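PDB 6QVI: ComZ from Thermus thermophilus, which is a competence-associated pilin with a beta-solenoid domain, probably acting as a DNA receptor at the tip of the pilus during natural transformation. Local coordinates for residues Q446-P451 / N464-S469. Residues are numbered along the deposited sequence; the frame is centred on the assembly and turned at random.
Sequences QHVMAP and NVLFGS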
loop_
_atom_site.group_PDB
_atom_site.type_symbol
_atom_site.label_atom_id
_atom_site.label_comp_id
_atom_site.label_asym_id
_atom_site.label_seq_id
_atom_site.Cartn_x
_atom_site.Cartn_y
_atom_site.Cartn_z
ATOM N N GLN A 446 -21.182 12.137 -0.766
ATOM C CA GLN A 446 -20.197 13.131 -1.160
ATOM C C GLN A 446 -18.824 12.830 -0.579
ATOM O O GLN A 446 -17.809 13.048 -1.244
ATOM C CB GLN A 446 -20.682 14.536 -0.779
ATOM C CG GLN A 446 -21.477 15.136 -1.939
ATOM C CD GLN A 446 -21.413 16.656 -2.082
ATOM O OE1 GLN A 446 -21.949 17.188 -3.057
ATOM N NE2 GLN A 446 -20.762 17.353 -1.137
ATOM N N HIS A 447 -18.770 12.297 0.641
ATOM C CA HIS A 447 -17.509 12.038 1.318
ATOM C C HIS A 447 -17.586 10.649 1.933
ATOM O O HIS A 447 -18.447 10.389 2.776
ATOM C CB HIS A 447 -17.231 13.118 2.365
ATOM C CG HIS A 447 -17.186 14.511 1.793
ATOM N ND1 HIS A 447 -16.877 14.767 0.473
ATOM C CD2 HIS A 447 -17.436 15.717 2.357
ATOM C CE1 HIS A 447 -16.920 16.067 0.250
ATOM N NE2 HIS A 447 -17.256 16.669 1.376
ATOM N N VAL A 448 -16.710 9.744 1.501
ATOM C CA VAL A 448 -16.550 8.472 2.190
ATOM C C VAL A 448 -15.062 8.254 2.429
ATOM O O VAL A 448 -14.223 8.556 1.572
ATOM C CB VAL A 448 -17.200 7.317 1.405
ATOM C CG1 VAL A 448 -16.816 7.408 0.002
ATOM C CG2 VAL A 448 -16.773 5.981 1.950
ATOM N N MET A 449 -14.737 7.762 3.611
ATOM C CA MET A 449 -13.362 7.679 4.063
ATOM C C MET A 449 -13.124 6.219 4.414
ATOM O O MET A 449 -13.499 5.752 5.495
ATOM C CB MET A 449 -13.138 8.657 5.213
ATOM C CG MET A 449 -11.950 8.402 6.094
ATOM S SD MET A 449 -11.772 9.787 7.260
ATOM C CE MET A 449 -11.396 11.156 6.178
ATOM N N ALA A 450 -12.571 5.495 3.454
ATOM C CA ALA A 450 -12.373 4.069 3.610
ATOM C C ALA A 450 -11.429 3.558 2.532
ATOM O O ALA A 450 -11.467 4.058 1.405
ATOM C CB ALA A 450 -13.725 3.359 3.513
ATOM N N PRO A 451 -10.588 2.563 2.810
ATOM C CA PRO A 451 -9.886 1.887 1.717
ATOM C C PRO A 451 -10.876 0.917 1.092
ATOM O O PRO A 451 -11.650 0.263 1.798
ATOM C CB PRO A 451 -8.736 1.158 2.411
ATOM C CG PRO A 451 -9.281 0.847 3.750
ATOM C CD PRO A 451 -10.230 1.994 4.120
ATOM N N ASN A 464 -17.883 14.239 -5.786
ATOM C CA ASN A 464 -17.696 13.439 -4.593
ATOM C C ASN A 464 -16.254 13.005 -4.506
ATOM O O ASN A 464 -15.597 12.771 -5.524
ATOM C CB ASN A 464 -18.648 12.242 -4.661
ATOM C CG ASN A 464 -20.084 12.707 -4.912
ATOM O OD1 ASN A 464 -20.352 13.321 -5.932
ATOM N ND2 ASN A 464 -20.987 12.372 -4.036
ATOM N N VAL A 465 -15.758 12.916 -3.287
ATOM C CA VAL A 465 -14.361 12.605 -3.042
ATOM C C VAL A 465 -14.277 11.393 -2.125
ATOM O O VAL A 465 -15.064 11.246 -1.183
ATOM C CB VAL A 465 -13.598 13.848 -2.505
ATOM C CG1 VAL A 465 -14.181 14.348 -1.222
ATOM C CG2 VAL A 465 -12.114 13.558 -2.324
ATOM N N LEU A 466 -13.346 10.499 -2.433
ATOM C CA LEU A 466 -13.096 9.314 -1.628
ATOM C C LEU A 466 -11.710 9.430 -1.035
ATOM O O LEU A 466 -10.736 9.675 -1.761
ATOM C CB LEU A 466 -13.208 8.040 -2.455
ATOM C CG LEU A 466 -12.746 6.789 -1.742
ATOM C CD1 LEU A 466 -13.577 6.548 -0.479
ATOM C CD2 LEU A 466 -12.944 5.709 -2.704
ATOM N N PHE A 467 -11.635 9.322 0.282
ATOM C CA PHE A 467 -10.371 9.342 0.988
ATOM C C PHE A 467 -10.023 7.936 1.423
ATOM O O PHE A 467 -10.869 7.230 1.981
ATOM C CB PHE A 467 -10.430 10.271 2.195
ATOM C CG PHE A 467 -11.023 11.616 1.896
ATOM C CD1 PHE A 467 -10.213 12.734 1.776
ATOM C CD2 PHE A 467 -12.392 11.779 1.786
ATOM C CE1 PHE A 467 -10.757 13.988 1.520
ATOM C CE2 PHE A 467 -12.943 13.037 1.535
ATOM C CZ PHE A 467 -12.119 14.139 1.407
ATOM N N GLY A 468 -8.777 7.551 1.207
ATOM C CA GLY A 468 -8.398 6.174 1.413
ATOM C C GLY A 468 -7.640 5.724 0.182
ATOM O O GLY A 468 -6.499 6.148 -0.005
ATOM N N SER A 469 -8.229 4.832 -0.620
ATOM C CA SER A 469 -7.602 4.313 -1.834
ATOM C C SER A 469 -8.620 3.437 -2.543
ATOM O O SER A 469 -9.476 2.830 -1.892
ATOM C CB SER A 469 -6.335 3.493 -1.513
ATOM O OG SER A 469 -6.580 2.644 -0.398
#
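The carbonyl oxygen of Gln446 is gripped twice: Val465 N donates to Gln446 O at 2.9 Å, and the ring atom ND1 of His447 adds a weak, bent bond to it. From here backbone bonds step between the strands. Val448 N reaches Val465 O weakly, Phe467 N binds Val448 O at 3.0 Å, and Ala450 N binds Phe467 O at 2.8 Å in a more bent bond. Donors and acceptors thus engage as in a parallel pair, and the strand directions differ by just 15°. On one face, Met449 CE lies 4.2 Å from Phe467 CB, and CG1 of Val465 approaches ND1 and CE1 of the His447 ring at a slant. The Phe467 ring presents its edge to Val448 O, while Val465 CG2 lies over one face, displaced toward the rim, and Tyr191 meets it edge-to-face. On the other face, with chi1 at 171°, the Leu466 side chain extends opposite its own amide nitrogen, which brings CD1 over to CG1 of Val448. At the entry to the pair, the Asn464 amide stands 80° from that of Gln446, with ND2 against Gln446 CA and bonded to Gly445 O. Were an alanine here instead of Asn464, Gly445 O would probably lose this donor and a gap would be likely to open beside Gln446 CA. Both segments turn a corner, at Ala450 and Gly468; at the backbone angles of Gly468 a CB would be jammed against the preceding carbonyl oxygen, which calls for glycine. Strands 447-449, 465-467 and 491-496 stack in parallel, consistent with successive coils of the beta-solenoid domain.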